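Local coordinates for protein adenylate isopentenyltransferase (Humulus lupulus, PDB 3A8T) that transfers an isopentenyl group from dimethylallyl diphosphate to AMP, ADP or ATP, a step of cytokinin biosynthesis, at residues Glu40-Val44 / Val333-Glu339. Sequence-based numbering, arbitrary orientation.
Sequences EKLLV and VSRFLDE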
# COMPACT_ATOMS: atom_id res chain seq x y z
N GLU A 40 3.01 -22.72 -11.42
CA GLU A 40 2.02 -21.68 -11.68
C GLU A 40 2.52 -20.28 -11.91
O GLU A 40 3.46 -19.80 -11.22
CB GLU A 40 1.00 -21.66 -10.53
CG GLU A 40 0.38 -23.02 -10.35
CD GLU A 40 -0.33 -23.22 -9.00
OE1 GLU A 40 0.20 -22.75 -7.95
OE2 GLU A 40 -1.41 -23.90 -9.03
N LYS A 41 1.85 -19.62 -12.87
CA LYS A 41 2.13 -18.26 -13.28
C LYS A 41 1.51 -17.27 -12.32
O LYS A 41 0.33 -17.40 -11.93
CB LYS A 41 1.64 -18.00 -14.68
CG LYS A 41 2.38 -18.80 -15.78
CD LYS A 41 1.84 -18.48 -17.21
CE LYS A 41 2.71 -19.07 -18.37
NZ LYS A 41 4.02 -18.33 -18.56
N LEU A 42 2.33 -16.30 -11.92
CA LEU A 42 1.91 -15.28 -11.03
C LEU A 42 2.43 -13.91 -11.44
O LEU A 42 3.62 -13.70 -11.61
CB LEU A 42 2.36 -15.59 -9.60
CG LEU A 42 2.08 -14.47 -8.58
CD1 LEU A 42 0.56 -14.27 -8.29
CD2 LEU A 42 2.88 -14.77 -7.34
N LEU A 43 1.52 -12.97 -11.62
CA LEU A 43 1.92 -11.63 -11.98
C LEU A 43 2.17 -10.88 -10.68
O LEU A 43 1.36 -10.98 -9.75
CB LEU A 43 0.83 -10.96 -12.79
CG LEU A 43 1.08 -9.56 -13.33
CD1 LEU A 43 2.40 -9.52 -14.16
CD2 LEU A 43 -0.14 -9.18 -14.17
N VAL A 44 3.28 -10.17 -10.61
CA VAL A 44 3.62 -9.43 -9.41
C VAL A 44 3.75 -7.95 -9.70
O VAL A 44 4.55 -7.55 -10.49
CB VAL A 44 4.93 -9.99 -8.80
CG1 VAL A 44 5.30 -9.20 -7.51
CG2 VAL A 44 4.77 -11.49 -8.55
N VAL A 333 2.40 -8.55 -20.14
CA VAL A 333 1.59 -9.63 -19.56
C VAL A 333 1.14 -10.58 -20.63
O VAL A 333 1.19 -11.78 -20.50
CB VAL A 333 0.39 -9.06 -18.82
CG1 VAL A 333 -0.60 -10.15 -18.52
CG2 VAL A 333 0.85 -8.38 -17.60
N SER A 334 0.69 -9.99 -21.71
CA SER A 334 0.28 -10.71 -22.89
C SER A 334 1.37 -11.71 -23.31
O SER A 334 1.09 -12.87 -23.59
CB SER A 334 0.05 -9.70 -23.99
OG SER A 334 -0.90 -10.18 -24.88
N ARG A 335 2.63 -11.28 -23.34
CA ARG A 335 3.64 -12.24 -23.75
C ARG A 335 3.96 -13.31 -22.70
O ARG A 335 4.39 -14.41 -23.03
CB ARG A 335 4.89 -11.49 -24.14
CG ARG A 335 4.64 -10.59 -25.33
CD ARG A 335 5.79 -9.63 -25.49
NE ARG A 335 5.60 -8.67 -26.55
CZ ARG A 335 6.24 -7.51 -26.58
NH1 ARG A 335 7.09 -7.24 -25.59
NH2 ARG A 335 6.06 -6.65 -27.60
N PHE A 336 3.73 -12.95 -21.44
CA PHE A 336 3.96 -13.79 -20.28
C PHE A 336 2.85 -14.86 -20.26
O PHE A 336 3.08 -16.00 -19.81
CB PHE A 336 3.86 -12.93 -19.02
CG PHE A 336 3.78 -13.70 -17.74
CD1 PHE A 336 4.83 -14.53 -17.33
CD2 PHE A 336 2.69 -13.54 -16.88
CE1 PHE A 336 4.82 -15.18 -16.09
CE2 PHE A 336 2.66 -14.19 -15.61
CZ PHE A 336 3.73 -15.01 -15.23
N LEU A 337 1.66 -14.52 -20.71
CA LEU A 337 0.59 -15.50 -20.69
C LEU A 337 0.70 -16.57 -21.78
O LEU A 337 0.11 -17.66 -21.68
CB LEU A 337 -0.74 -14.80 -20.74
CG LEU A 337 -0.96 -14.05 -19.44
CD1 LEU A 337 -2.35 -13.46 -19.42
CD2 LEU A 337 -0.77 -15.00 -18.27
N ASP A 338 1.46 -16.25 -22.82
CA ASP A 338 1.67 -17.19 -23.90
C ASP A 338 2.70 -18.25 -23.52
O ASP A 338 2.34 -19.38 -23.18
CB ASP A 338 2.11 -16.44 -25.14
CG ASP A 338 0.97 -16.17 -26.06
OD1 ASP A 338 0.67 -17.04 -26.92
OD2 ASP A 338 0.35 -15.09 -25.91
N GLU A 339 3.98 -17.90 -23.58
CA GLU A 339 4.98 -18.89 -23.26
C GLU A 339 5.24 -18.89 -21.77
O GLU A 339 4.77 -19.83 -21.08
CB GLU A 339 6.30 -18.63 -24.01
CG GLU A 339 6.24 -18.85 -25.53
CD GLU A 339 5.58 -17.69 -26.29
OE1 GLU A 339 4.33 -17.57 -26.25
OE2 GLU A 339 6.31 -16.89 -26.92
OXT GLU A 339 5.90 -17.93 -21.30
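K41 and F336 reach across from opposite sides and lie alongside each other where the last helix of the chain, 315-338, packs against the parallel sheet of the P-loop NTPase-like fold. Strand 41-46, which leads into the ATP-binding loop beginning at G47, runs nearly antiparallel to this helix, with the segment axes 10.0 Å apart. K41 illustrates how a lysine can pack its methylenes on a ring while its ammonium holds oxygens near the C-terminus. Its CB bond points toward the helix, and CG, anti to the carbonyl carbon (chi1 -66°), carries the chain on past F336. K41 CB lies 3.7 Å from F336 CZ, CG stays near that same ring atom, and CD passes over one face of the ring. At CE the chain reaches F336 O, and a bend at chi4 brings NZ to 2.8 Å from that oxygen, nearly in line with its C=O bond (169°). K41 NZ also hydrogen-bonds to E339 O at 3.0 Å, from above the carbonyl plane (100°), forms a weak, longer salt bridge with E339 OXT, and makes an off-centre cation-pi contact with the F336 ring. E339 is poorly ordered, so this grip is less certain. D174 on the neighbouring strand supplies a second anionic partner, which probably helps to fix the ammonium group. A methionine here would probably leave F336 O and the terminal carboxylate without this donor and D174 without this counter-charge. One turn earlier in the helix, V333 crosses L43 at about a right angle, its CG2 3.7 Å from L43 CD2. At the edge of the F336 ring, L42 N lies in the ring plane, 3.8 Å from F336 CZ.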